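Local coordinates for 1-deoxy-D-xylulose 5-phosphate reductoisomerase (Zymomonas mobilis, PDB 1R0K), which catalyses the NADPH-dependent rearrangement and reduction of 1-deoxy-D-xylulose 5-phosphate to 2-C-methyl-D-erythritol 4-phosphate, a divalent-metal-dependent step of isoprenoid biosynthesis, at residues B[21-26]-B[281-286]; B[48-53]-B[70-75]; B[165-170]-B[251-256]; B[244-249]-B[259-264]; B[323-328]-B[348-353]. All blocks are in the same frame, centred on the assembly; numbering follows the deposited sequence.

Contacts 4 and 5 are buried, whereas contacts 1, 2 and 3 are only partly so. Strand 246-252 is shared by contacts 3 and 4, which pair it with strand 168-175 and strand 257-261 of the same mixed sheet; contact 3 adds a salt-bridge network to its backbone bonds, contact 4 a glutamine-histidine bond and a row of apolar side chains. Contact 5 is van der Waals packing between two helices. Contact 2 lies within the Rossmann-type domain and contact 1 joins its helix 15-25 to the loop after helix 267-275; the two meet through the Glu25-Arg51 salt bridge. Contacts 1, 3 and 4 all touch the second subunit.

Contact 1 (B[21-26]-B[281-286])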
# COMPACT_ATOMS: atom_id res chain seq x y z
N LEU B 21 -7.83 -23.65 -7.26
CA LEU B 21 -7.27 -24.78 -8.00
C LEU B 21 -6.45 -24.31 -9.20
O LEU B 21 -5.43 -24.91 -9.54
CB LEU B 21 -8.38 -25.73 -8.44
CG LEU B 21 -8.78 -26.74 -7.35
CD1 LEU B 21 -10.05 -27.46 -7.75
CD2 LEU B 21 -7.65 -27.72 -7.15
N ASP B 22 -6.92 -23.25 -9.84
CA ASP B 22 -6.22 -22.69 -10.99
C ASP B 22 -4.76 -22.44 -10.60
O ASP B 22 -3.84 -22.88 -11.30
CB ASP B 22 -6.86 -21.36 -11.42
CG ASP B 22 -6.19 -20.74 -12.64
OD1 ASP B 22 -6.58 -21.07 -13.78
OD2 ASP B 22 -5.26 -19.92 -12.45
N LEU B 23 -4.54 -21.77 -9.48
CA LEU B 23 -3.19 -21.47 -9.03
C LEU B 23 -2.42 -22.71 -8.59
O LEU B 23 -1.23 -22.83 -8.84
CB LEU B 23 -3.22 -20.44 -7.89
CG LEU B 23 -3.85 -19.09 -8.24
CD1 LEU B 23 -3.61 -18.09 -7.11
CD2 LEU B 23 -3.23 -18.56 -9.53
N ILE B 24 -3.11 -23.64 -7.93
CA ILE B 24 -2.47 -24.86 -7.47
C ILE B 24 -2.00 -25.71 -8.65
O ILE B 24 -0.87 -26.21 -8.66
CB ILE B 24 -3.43 -25.72 -6.60
CG1 ILE B 24 -3.72 -25.00 -5.28
CG2 ILE B 24 -2.82 -27.10 -6.33
CD1 ILE B 24 -4.77 -25.67 -4.42
N GLU B 25 -2.86 -25.87 -9.65
CA GLU B 25 -2.52 -26.68 -10.81
C GLU B 25 -1.41 -26.12 -11.71
O GLU B 25 -0.83 -26.86 -12.50
CB GLU B 25 -3.79 -26.99 -11.59
CG GLU B 25 -4.66 -27.99 -10.84
CD GLU B 25 -5.92 -28.36 -11.59
OE1 GLU B 25 -6.96 -27.70 -11.37
OE2 GLU B 25 -5.86 -29.30 -12.40
N ARG B 26 -1.12 -24.83 -11.57
CA ARG B 26 -0.05 -24.19 -12.33
C ARG B 26 1.24 -24.40 -11.54
O ARG B 26 2.32 -23.98 -11.96
CB ARG B 26 -0.29 -22.68 -12.46
CG ARG B 26 -1.53 -22.30 -13.23
CD ARG B 26 -1.81 -20.81 -13.14
NE ARG B 26 -3.03 -20.46 -13.86
CZ ARG B 26 -3.12 -20.39 -15.18
NH1 ARG B 26 -2.05 -20.63 -15.93
NH2 ARG B 26 -4.28 -20.10 -15.75
N GLU B 281 3.45 -15.68 -8.84
CA GLU B 281 2.84 -15.05 -9.99
C GLU B 281 1.44 -15.64 -10.20
O GLU B 281 1.19 -16.79 -9.84
CB GLU B 281 3.69 -15.28 -11.24
CG GLU B 281 3.14 -14.62 -12.48
CD GLU B 281 4.16 -14.50 -13.58
OE1 GLU B 281 4.75 -15.54 -13.96
OE2 GLU B 281 4.38 -13.37 -14.06
N THR B 282 0.53 -14.83 -10.71
CA THR B 282 -0.82 -15.30 -11.03
C THR B 282 -1.14 -14.64 -12.36
O THR B 282 -0.46 -13.69 -12.76
CB THR B 282 -1.90 -14.87 -10.00
OG1 THR B 282 -2.24 -13.49 -10.21
CG2 THR B 282 -1.40 -15.07 -8.57
N PRO B 283 -2.15 -15.13 -13.08
CA PRO B 283 -2.45 -14.48 -14.36
C PRO B 283 -3.38 -13.27 -14.22
O PRO B 283 -3.88 -12.75 -15.21
CB PRO B 283 -3.05 -15.60 -15.19
CG PRO B 283 -3.70 -16.47 -14.18
CD PRO B 283 -2.75 -16.47 -13.01
N ALA B 284 -3.60 -12.82 -12.99
CA ALA B 284 -4.47 -11.67 -12.76
C ALA B 284 -4.01 -10.49 -13.62
O ALA B 284 -2.81 -10.24 -13.77
CB ALA B 284 -4.46 -11.28 -11.28
N GLU B 285 -4.96 -9.76 -14.18
CA GLU B 285 -4.65 -8.61 -15.02
C GLU B 285 -4.09 -7.43 -14.23
O GLU B 285 -4.53 -7.15 -13.11
CB GLU B 285 -5.91 -8.18 -15.77
CG GLU B 285 -5.74 -6.94 -16.62
CD GLU B 285 -6.97 -6.64 -17.47
OE1 GLU B 285 -8.08 -6.55 -16.91
OE2 GLU B 285 -6.82 -6.49 -18.70
N SER B 286 -3.11 -6.75 -14.81
CA SER B 286 -2.49 -5.59 -14.20
C SER B 286 -3.40 -4.39 -14.43
O SER B 286 -3.71 -4.05 -15.58
CB SER B 286 -1.13 -5.30 -14.83
OG SER B 286 -0.21 -6.35 -14.57
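The guanidinium of Arg26 carries Pro283 over one face, Pro283 CG standing 3.7 Å above the plane and offset toward the rim, while Asp22 OD2 lies at its edge, in plane. Helix 15-25 of the Rossmann-type NADPH-binding domain thereby meets the loop that follows helix 267-275, far along the chain. Arg26 holds Asp22 side-on with two nitrogens, one to each carboxylate oxygen. The bond from Arg26 NE to Asp22 OD2 is short and straight (2.7 Å, 179°), although it comes from above the carboxylate plane; the bond from Arg26 NH2 to Asp22 OD1 uses the syn lone pair and is longer, at 3.2 Å. With CG of Asp22 turned anti to its own backbone nitrogen (chi1 -179°), the carboxylate comes alongside the arginine one helical turn on, and Arg267 adds a second salt bridge to OD2. An alanine at Asp22 would be likely to leave both arginines without their carboxylate and let the Arg26 guanidinium swing off Pro283. Beside this polar patch, Leu23 is buried: its CD2 packs 4.0 Å from Thr282 CB and 4.1 Å from Pro283 CD. The hydroxyl of Thr282 also bonds to the carbonyl of Asp254 of the second subunit, and within its own loop it closes an ST turn, OG1 accepting from Ala284 N at 3.2 Å.

Contact 2 (B[48-53]-B[70-75]); sequences AAKRTN and EALAGS
Lys50 leaves its helix with CG anti to the carbonyl carbon (chi1 -69°) and then bends at chi3 (-70°), which turns its end toward the last turn of helix 65-72; Leu72, with the same first torsion, brings CD2 to meet it. Along the lysine chain, Lys50 CG packs 3.9 Å from Leu72 CD2, CE passes 3.7 Å from Ala71 O, and NZ makes a hydrogen bond to that same oxygen at 3.2 Å. The donor is tilted 18° from the carbonyl plane. On the more buried side, Leu72 CD2 also approaches Ala49 CB at 4.4 Å, and both residues touch Val77. The contact joins the C-terminal ends of two successive helices of the Rossmann-type domain, 42-51 and 65-72, with strand 56-59 between them in the chain. Asn53, with positive phi, ends helix 42-51 in a Schellman motif; a type II turn runs from Leu72 to Ser75. In that turn Leu72 O accepts from Ser75 N and also from the serine hydroxyl. The distance from Ser75 OG to Leu72 O is 2.6 Å, and the hydroxyl lies in the carbonyl plane, on a lone pair.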
# COMPACT_ATOMS: atom_id res chain seq x y z
N ALA B 48 -11.44 -32.59 -10.58
CA ALA B 48 -10.38 -31.85 -9.90
C ALA B 48 -9.52 -32.79 -9.06
O ALA B 48 -8.29 -32.71 -9.08
CB ALA B 48 -10.97 -30.77 -9.02
N ALA B 49 -10.18 -33.68 -8.33
CA ALA B 49 -9.48 -34.63 -7.48
C ALA B 49 -8.55 -35.52 -8.30
O ALA B 49 -7.39 -35.74 -7.93
CB ALA B 49 -10.49 -35.49 -6.72
N LYS B 50 -9.06 -36.04 -9.41
CA LYS B 50 -8.26 -36.91 -10.26
C LYS B 50 -7.11 -36.17 -10.93
O LYS B 50 -6.01 -36.70 -11.05
CB LYS B 50 -9.16 -37.57 -11.32
CG LYS B 50 -10.12 -38.59 -10.72
CD LYS B 50 -10.90 -39.36 -11.78
CE LYS B 50 -11.90 -38.48 -12.49
NZ LYS B 50 -12.69 -39.29 -13.46
N ARG B 51 -7.36 -34.93 -11.35
CA ARG B 51 -6.33 -34.13 -11.99
C ARG B 51 -5.16 -33.89 -11.05
O ARG B 51 -4.00 -34.10 -11.41
CB ARG B 51 -6.87 -32.76 -12.41
CG ARG B 51 -7.92 -32.78 -13.48
CD ARG B 51 -8.00 -31.41 -14.12
NE ARG B 51 -8.25 -30.35 -13.15
CZ ARG B 51 -9.45 -30.01 -12.70
NH1 ARG B 51 -9.59 -29.03 -11.81
NH2 ARG B 51 -10.53 -30.64 -13.15
N THR B 52 -5.48 -33.43 -9.84
CA THR B 52 -4.47 -33.13 -8.83
C THR B 52 -3.99 -34.34 -8.05
O THR B 52 -3.18 -34.20 -7.13
CB THR B 52 -4.99 -32.09 -7.83
OG1 THR B 52 -6.11 -32.64 -7.12
CG2 THR B 52 -5.43 -30.82 -8.57
N ASN B 53 -4.48 -35.52 -8.41
CA ASN B 53 -4.09 -36.74 -7.73
C ASN B 53 -4.32 -36.57 -6.23
O ASN B 53 -3.47 -36.94 -5.41
CB ASN B 53 -2.61 -37.03 -8.00
CG ASN B 53 -2.18 -38.40 -7.52
OD1 ASN B 53 -0.98 -38.69 -7.41
ND2 ASN B 53 -3.15 -39.26 -7.23
N GLU B 70 -18.33 -43.72 -7.87
CA GLU B 70 -18.33 -44.17 -9.26
C GLU B 70 -17.43 -43.30 -10.11
O GLU B 70 -16.67 -43.80 -10.94
CB GLU B 70 -19.76 -44.13 -9.82
CG GLU B 70 -20.70 -45.14 -9.18
CD GLU B 70 -22.11 -45.05 -9.73
OE1 GLU B 70 -22.27 -45.14 -10.97
OE2 GLU B 70 -23.06 -44.90 -8.93
N ALA B 71 -17.51 -41.99 -9.90
CA ALA B 71 -16.69 -41.04 -10.65
C ALA B 71 -15.20 -41.26 -10.41
O ALA B 71 -14.38 -41.01 -11.29
CB ALA B 71 -17.07 -39.62 -10.27
N LEU B 72 -14.86 -41.73 -9.21
CA LEU B 72 -13.47 -41.96 -8.85
C LEU B 72 -13.00 -43.38 -9.11
O LEU B 72 -11.83 -43.70 -8.90
CB LEU B 72 -13.25 -41.61 -7.38
CG LEU B 72 -13.53 -40.15 -6.99
CD1 LEU B 72 -13.29 -39.96 -5.50
CD2 LEU B 72 -12.64 -39.22 -7.80
N ALA B 73 -13.90 -44.24 -9.56
CA ALA B 73 -13.54 -45.63 -9.84
C ALA B 73 -12.37 -45.68 -10.81
O ALA B 73 -12.37 -44.99 -11.84
CB ALA B 73 -14.74 -46.37 -10.42
N GLY B 74 -11.36 -46.49 -10.48
CA GLY B 74 -10.21 -46.61 -11.35
C GLY B 74 -9.03 -45.75 -10.93
O GLY B 74 -7.90 -45.97 -11.36
N SER B 75 -9.30 -44.75 -10.09
CA SER B 75 -8.26 -43.85 -9.61
C SER B 75 -7.79 -44.25 -8.22
O SER B 75 -8.19 -45.29 -7.69
CB SER B 75 -8.78 -42.41 -9.57
OG SER B 75 -9.76 -42.25 -8.56

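Contact 3 (B[165-170]-B[251-256]); sequences RDYVRR and EYLDGS
Val168 pairs with Tyr252 as a non-hydrogen-bonded antiparallel pair and Arg170 with Glu251 as a hydrogen-bonded one, the register slipping by one residue between them. This is a classic beta bulge: Arg169 and Arg170 both face Glu251, where strand 168-175 begins beside the end of strand 246-252. Glu251 O takes a straight bond from Arg169 N (2.8 Å) and a weak one from Arg170 N, while Glu251 N donates to Arg170 O. The bulge places both arginines around one buried carboxylate. Arg169, bent at chi3 (-68°), brings NH1 to Glu251 OE2 at 2.9 Å, the oxygen lying near its guanidinium plane. Arg170, extended from CG to NE, grips Glu251 OE1 side-on with NE at 2.7 Å and NH2 at 2.9 Å, both on the one oxygen. Each guanidinium stands nearly upright to the carboxylate, the planes being 82° and 80° apart, and the paired positive charges would be expected to keep Glu251 ionised. The network runs on into the second subunit, where Ser286 bonds Glu251, Glu281 bridges Arg169 and Leu287 O takes a bond from Arg170; within the chain Glu237 also pairs with Arg170. Beyond the bulge the chain folds into a type I turn from Tyr252 to Gly255. Here Leu253 N donates to Tyr167 O, and the leucine side chain drapes over the 3-10 turn, with Leu253 CG 3.3 Å from Tyr167 O and CD1 3.6 Å from Asp166 O.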
# COMPACT_ATOMS: atom_id res chain seq x y z
N ARG B 165 0.01 -3.51 15.98
CA ARG B 165 -1.32 -2.93 15.83
C ARG B 165 -1.45 -1.47 16.24
O ARG B 165 -2.29 -0.75 15.71
CB ARG B 165 -2.35 -3.75 16.60
CG ARG B 165 -2.44 -5.20 16.16
CD ARG B 165 -3.75 -5.82 16.65
NE ARG B 165 -3.85 -5.81 18.11
CZ ARG B 165 -3.17 -6.63 18.91
NH1 ARG B 165 -2.35 -7.54 18.39
NH2 ARG B 165 -3.32 -6.55 20.22
N ASP B 166 -0.63 -1.03 17.20
CA ASP B 166 -0.71 0.35 17.67
C ASP B 166 -0.29 1.40 16.64
O ASP B 166 -0.54 2.58 16.83
CB ASP B 166 0.13 0.53 18.94
CG ASP B 166 -0.37 -0.30 20.10
OD1 ASP B 166 -1.56 -0.66 20.11
OD2 ASP B 166 0.44 -0.58 21.00
N TYR B 167 0.35 0.97 15.56
CA TYR B 167 0.78 1.91 14.52
C TYR B 167 -0.39 2.36 13.65
O TYR B 167 -0.27 3.29 12.86
CB TYR B 167 1.85 1.30 13.62
CG TYR B 167 3.17 1.00 14.31
CD1 TYR B 167 3.46 1.52 15.57
CD2 TYR B 167 4.14 0.22 13.67
CE1 TYR B 167 4.69 1.26 16.18
CE2 TYR B 167 5.36 -0.04 14.27
CZ TYR B 167 5.64 0.49 15.52
OH TYR B 167 6.86 0.24 16.11
N VAL B 168 -1.52 1.67 13.79
CA VAL B 168 -2.69 2.01 12.99
C VAL B 168 -3.50 3.18 13.55
O VAL B 168 -3.85 3.20 14.72
CB VAL B 168 -3.66 0.79 12.87
CG1 VAL B 168 -4.95 1.22 12.15
CG2 VAL B 168 -2.99 -0.34 12.12
N ARG B 169 -3.77 4.17 12.69
CA ARG B 169 -4.58 5.31 13.08
C ARG B 169 -6.01 4.99 12.66
O ARG B 169 -6.97 5.24 13.40
CB ARG B 169 -4.13 6.59 12.39
CG ARG B 169 -5.09 7.76 12.59
CD ARG B 169 -4.46 9.06 12.15
NE ARG B 169 -3.37 9.43 13.05
CZ ARG B 169 -2.24 9.99 12.64
NH1 ARG B 169 -2.04 10.24 11.36
NH2 ARG B 169 -1.31 10.31 13.53
N ARG B 170 -6.16 4.44 11.46
CA ARG B 170 -7.48 4.07 10.96
C ARG B 170 -7.40 3.05 9.84
O ARG B 170 -6.41 2.97 9.12
CB ARG B 170 -8.25 5.30 10.46
CG ARG B 170 -7.60 6.03 9.30
CD ARG B 170 -8.55 7.01 8.59
NE ARG B 170 -7.80 7.87 7.68
CZ ARG B 170 -8.32 8.64 6.73
NH1 ARG B 170 -9.63 8.70 6.53
NH2 ARG B 170 -7.51 9.38 5.99
N GLU B 251 -4.15 3.57 7.48
CA GLU B 251 -3.35 4.76 7.73
C GLU B 251 -2.52 4.55 8.99
O GLU B 251 -3.03 4.04 10.00
CB GLU B 251 -4.20 6.02 7.91
CG GLU B 251 -3.35 7.29 7.98
CD GLU B 251 -4.15 8.54 8.26
OE1 GLU B 251 -5.23 8.71 7.66
OE2 GLU B 251 -3.69 9.37 9.08
N TYR B 252 -1.26 4.95 8.92
CA TYR B 252 -0.33 4.82 10.03
C TYR B 252 -0.22 6.14 10.78
O TYR B 252 -0.61 7.19 10.27
CB TYR B 252 1.04 4.38 9.51
CG TYR B 252 1.06 2.96 8.97
CD1 TYR B 252 0.26 2.58 7.89
CD2 TYR B 252 1.83 1.99 9.59
CE1 TYR B 252 0.24 1.26 7.44
CE2 TYR B 252 1.82 0.66 9.15
CZ TYR B 252 1.03 0.30 8.08
OH TYR B 252 1.02 -1.01 7.68
N LEU B 253 0.33 6.06 12.00
CA LEU B 253 0.52 7.21 12.88
C LEU B 253 1.30 8.36 12.26
O LEU B 253 1.17 9.51 12.72
CB LEU B 253 1.24 6.78 14.17
CG LEU B 253 0.67 5.63 15.00
CD1 LEU B 253 1.48 5.48 16.29
CD2 LEU B 253 -0.79 5.90 15.33
N ASP B 254 2.11 8.08 11.25
CA ASP B 254 2.88 9.13 10.61
C ASP B 254 2.13 9.83 9.48
O ASP B 254 2.66 10.74 8.85
CB ASP B 254 4.24 8.61 10.12
CG ASP B 254 4.13 7.46 9.14
OD1 ASP B 254 3.08 7.33 8.47
OD2 ASP B 254 5.11 6.70 9.01
N GLY B 255 0.89 9.40 9.24
CA GLY B 255 0.09 10.01 8.20
C GLY B 255 0.09 9.20 6.92
O GLY B 255 -0.69 9.46 6.00
N SER B 256 0.96 8.20 6.86
CA SER B 256 1.07 7.35 5.69
C SER B 256 -0.14 6.43 5.54
O SER B 256 -0.60 5.82 6.50
CB SER B 256 2.35 6.52 5.76
OG SER B 256 2.41 5.61 4.68

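Contact 4 (B[244-249]-B[259-264])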
# COMPACT_ATOMS: atom_id res chain seq x y z
N SER B 244 -14.25 0.61 -7.05
CA SER B 244 -13.77 -0.56 -6.30
C SER B 244 -12.41 -1.05 -6.77
O SER B 244 -12.17 -2.26 -6.81
CB SER B 244 -14.79 -1.71 -6.40
OG SER B 244 -16.02 -1.36 -5.79
N VAL B 245 -11.52 -0.13 -7.15
CA VAL B 245 -10.18 -0.53 -7.58
C VAL B 245 -9.27 -0.48 -6.37
O VAL B 245 -8.35 -1.30 -6.24
CB VAL B 245 -9.64 0.37 -8.72
CG1 VAL B 245 -10.28 -0.06 -10.04
CG2 VAL B 245 -9.96 1.82 -8.45
N ILE B 246 -9.50 0.48 -5.49
CA ILE B 246 -8.74 0.54 -4.25
C ILE B 246 -9.58 -0.41 -3.40
O ILE B 246 -10.76 -0.14 -3.12
CB ILE B 246 -8.71 1.95 -3.62
CG1 ILE B 246 -7.87 2.88 -4.49
CG2 ILE B 246 -8.15 1.87 -2.20
CD1 ILE B 246 -7.69 4.28 -3.94
N HIS B 247 -8.98 -1.53 -3.01
CA HIS B 247 -9.69 -2.56 -2.26
C HIS B 247 -9.81 -2.36 -0.75
O HIS B 247 -10.58 -3.07 -0.11
CB HIS B 247 -9.06 -3.91 -2.61
CG HIS B 247 -9.16 -4.24 -4.08
ND1 HIS B 247 -8.13 -4.83 -4.78
CD2 HIS B 247 -10.15 -4.03 -4.97
CE1 HIS B 247 -8.48 -4.97 -6.04
NE2 HIS B 247 -9.71 -4.49 -6.19
N SER B 248 -9.07 -1.39 -0.23
CA SER B 248 -9.08 -0.97 1.18
C SER B 248 -7.75 -0.34 1.58
O SER B 248 -6.75 -0.47 0.87
CB SER B 248 -9.44 -2.12 2.13
OG SER B 248 -10.85 -2.24 2.21
N MET B 249 -7.72 0.35 2.72
CA MET B 249 -6.50 1.03 3.12
C MET B 249 -6.26 1.04 4.63
O MET B 249 -7.17 0.80 5.42
CB MET B 249 -6.54 2.47 2.61
CG MET B 249 -7.01 2.61 1.17
SD MET B 249 -7.08 4.34 0.63
CE MET B 249 -8.82 4.69 0.81
N ALA B 259 -2.37 1.42 0.63
CA ALA B 259 -3.56 0.89 0.00
C ALA B 259 -3.22 -0.27 -0.92
O ALA B 259 -2.10 -0.37 -1.42
CB ALA B 259 -4.25 2.00 -0.79
N GLN B 260 -4.18 -1.17 -1.11
CA GLN B 260 -3.97 -2.29 -2.01
C GLN B 260 -4.93 -2.00 -3.15
O GLN B 260 -6.12 -1.75 -2.92
CB GLN B 260 -4.30 -3.62 -1.33
CG GLN B 260 -3.78 -4.84 -2.11
CD GLN B 260 -4.72 -5.29 -3.22
OE1 GLN B 260 -4.36 -6.13 -4.06
NE2 GLN B 260 -5.93 -4.75 -3.22
N ILE B 261 -4.40 -1.99 -4.36
CA ILE B 261 -5.18 -1.68 -5.55
C ILE B 261 -4.98 -2.77 -6.60
O ILE B 261 -3.95 -3.44 -6.61
CB ILE B 261 -4.70 -0.32 -6.15
CG1 ILE B 261 -4.69 0.74 -5.05
CG2 ILE B 261 -5.62 0.10 -7.30
CD1 ILE B 261 -4.12 2.08 -5.48
N GLY B 262 -5.96 -2.95 -7.48
CA GLY B 262 -5.79 -3.95 -8.52
C GLY B 262 -7.05 -4.30 -9.28
O GLY B 262 -8.11 -3.73 -9.03
N SER B 263 -6.93 -5.23 -10.22
CA SER B 263 -8.07 -5.70 -10.99
C SER B 263 -8.90 -6.52 -10.01
O SER B 263 -8.46 -6.79 -8.89
CB SER B 263 -7.59 -6.58 -12.15
OG SER B 263 -6.71 -7.59 -11.68
N PRO B 264 -10.12 -6.93 -10.41
CA PRO B 264 -10.97 -7.72 -9.51
C PRO B 264 -10.69 -9.23 -9.42
O PRO B 264 -11.34 -9.93 -8.65
CB PRO B 264 -12.37 -7.42 -10.04
CG PRO B 264 -12.14 -7.27 -11.51
CD PRO B 264 -10.88 -6.44 -11.57
O HOH W 1 -10.71 -4.38 -8.90
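His247 reaches from strand 246-252 across to strand 257-261, its neighbour in an antiparallel beta hairpin. Its CB lies 3.3 Å from Gln260 NE2, CG is close to that same nitrogen, and ND1 accepts a hydrogen bond from it at 2.7 Å. Ring and amide are nearly coplanar, 24° apart, and the donor lies close to the ring plane. The bend of Gln260 at chi2 (-84°) swings the amide back toward the histidine. Farther round, His247 CE1 comes 3.3 Å from Gly262 O and 3.4 Å from Ser263 O, the latter at the ring edge, and NE2 meets a water that also bonds Gly262 O. Over one face, 3.4 Å above its centre, stands Val245 O, which itself accepts from Gly262 N. An alanine in place of His247 would probably leave the Gln260 amide without its acceptor and deprive the water of one of its partners. The backbone bond from His247 N to Gln260 O continues the pairing. On the face of the sheet opposite the Gln260 side chain, Ile246 and Ile261 lie side by side, with CG1 atoms 3.9 Å apart, and Ala259 follows beside Met249. Ala259, Gln260 and Ile261 also pair with an antiparallel strand of the second subunit, so the sheet runs on across the dimer interface. Ser248 lies beside Glu152, a predicted metal and substrate ligand, which places the hairpin next to the probable active site. At the far end of the pairing, Met249 CG presses on Ala259 CB at 3.4 Å, closer than usual for two carbons.

Contact 5 (B[323-328]-B[348-353])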
# COMPACT_ATOMS: atom_id res chain seq x y z
N ALA B 323 -23.96 -12.69 15.38
CA ALA B 323 -24.56 -13.93 14.90
C ALA B 323 -26.06 -13.74 14.72
O ALA B 323 -26.64 -14.21 13.73
CB ALA B 323 -24.29 -15.07 15.90
N VAL B 324 -26.69 -13.05 15.66
CA VAL B 324 -28.13 -12.81 15.59
C VAL B 324 -28.44 -11.95 14.38
O VAL B 324 -29.39 -12.22 13.64
CB VAL B 324 -28.65 -12.10 16.86
CG1 VAL B 324 -30.11 -11.71 16.69
CG2 VAL B 324 -28.48 -13.01 18.07
N MET B 325 -27.64 -10.91 14.16
CA MET B 325 -27.85 -10.03 13.02
C MET B 325 -27.75 -10.80 11.71
O MET B 325 -28.58 -10.63 10.82
CB MET B 325 -26.81 -8.91 13.03
CG MET B 325 -26.99 -7.91 11.89
SD MET B 325 -25.64 -6.73 11.83
CE MET B 325 -24.44 -7.66 10.90
N ASN B 326 -26.72 -11.63 11.60
CA ASN B 326 -26.51 -12.42 10.38
C ASN B 326 -27.67 -13.36 10.11
O ASN B 326 -28.18 -13.43 8.99
CB ASN B 326 -25.22 -13.22 10.48
CG ASN B 326 -24.97 -14.06 9.24
OD1 ASN B 326 -24.72 -13.52 8.16
ND2 ASN B 326 -25.05 -15.38 9.39
N ALA B 327 -28.09 -14.11 11.13
CA ALA B 327 -29.19 -15.05 10.97
C ALA B 327 -30.48 -14.32 10.60
O ALA B 327 -31.20 -14.76 9.71
CB ALA B 327 -29.39 -15.85 12.26
N ALA B 328 -30.78 -13.23 11.28
CA ALA B 328 -32.00 -12.48 10.98
C ALA B 328 -31.98 -11.97 9.54
O ALA B 328 -33.00 -11.96 8.86
CB ALA B 328 -32.17 -11.32 11.95
N LYS B 348 -35.18 -3.51 8.85
CA LYS B 348 -36.09 -3.32 9.98
C LYS B 348 -36.29 -4.63 10.73
O LYS B 348 -36.26 -4.65 11.96
CB LYS B 348 -37.44 -2.77 9.50
CG LYS B 348 -37.35 -1.33 9.02
CD LYS B 348 -38.71 -0.76 8.64
CE LYS B 348 -38.56 0.68 8.14
NZ LYS B 348 -39.87 1.31 7.81
N ILE B 349 -36.48 -5.72 10.00
CA ILE B 349 -36.65 -7.02 10.64
C ILE B 349 -35.38 -7.37 11.40
O ILE B 349 -35.44 -7.88 12.52
CB ILE B 349 -36.94 -8.13 9.60
CG1 ILE B 349 -38.30 -7.89 8.92
CG2 ILE B 349 -36.92 -9.50 10.28
CD1 ILE B 349 -39.47 -7.89 9.86
N VAL B 350 -34.23 -7.09 10.80
CA VAL B 350 -32.97 -7.39 11.46
C VAL B 350 -32.87 -6.61 12.76
O VAL B 350 -32.54 -7.16 13.80
CB VAL B 350 -31.76 -7.06 10.55
CG1 VAL B 350 -30.46 -7.22 11.33
CG2 VAL B 350 -31.75 -8.00 9.34
N GLU B 351 -33.19 -5.32 12.70
CA GLU B 351 -33.15 -4.46 13.88
C GLU B 351 -34.07 -4.98 14.98
O GLU B 351 -33.66 -5.09 16.14
CB GLU B 351 -33.56 -3.03 13.51
CG GLU B 351 -33.17 -2.00 14.55
CD GLU B 351 -33.79 -0.64 14.30
OE1 GLU B 351 -33.93 -0.26 13.11
OE2 GLU B 351 -34.13 0.06 15.28
N LYS B 352 -35.31 -5.29 14.62
CA LYS B 352 -36.29 -5.79 15.58
C LYS B 352 -35.80 -7.07 16.25
O LYS B 352 -35.92 -7.23 17.46
CB LYS B 352 -37.63 -6.06 14.90
CG LYS B 352 -38.41 -4.80 14.54
CD LYS B 352 -39.74 -5.15 13.87
CE LYS B 352 -40.54 -3.91 13.53
NZ LYS B 352 -40.91 -3.12 14.74
N THR B 353 -35.25 -7.98 15.45
CA THR B 353 -34.74 -9.24 15.98
C THR B 353 -33.60 -8.97 16.97
O THR B 353 -33.55 -9.57 18.04
CB THR B 353 -34.24 -10.16 14.85
OG1 THR B 353 -35.28 -10.32 13.88
CG2 THR B 353 -33.87 -11.54 15.40
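Val324 opens the contact from helix 321-337, its CG1 resting 4.0 Å from Thr353 CG2 of helix 345-356. The next residue, Met325, has CG anti to the backbone nitrogen (chi1 -178°), which lays that methylene 3.6 Å from Val350 CG1 before the bend at chi3 takes the thioether end away. One turn after Val324, Ala328 points toward the second helix and fits between two of its side chains. Its CB lies 3.7 Å from Thr353 CB and 4.2 Å from Val350 CG2. The small methyl permits this close approach, with Ala328 and Val350 CA atoms 5.2 Å apart. The threonine keeps its polar bond within its own helix: Thr353 OG1 donates to Ile349 O at 2.8 Å from above the carbonyl plane, while CB, CG2 and the hydroxyl oxygen itself rest against the Ala328 methyl. The contact is van der Waals packing, without a polar bond between the two helices. The two helical segments run roughly antiparallel, at 143°, with their axes 8.9 Å apart at the closest. Within the C-terminal domain, helix 216-229 covers Met325, helix 307-317 lies against Met325 and Val350, and helix 365-385 packs on Ala327 and Thr353.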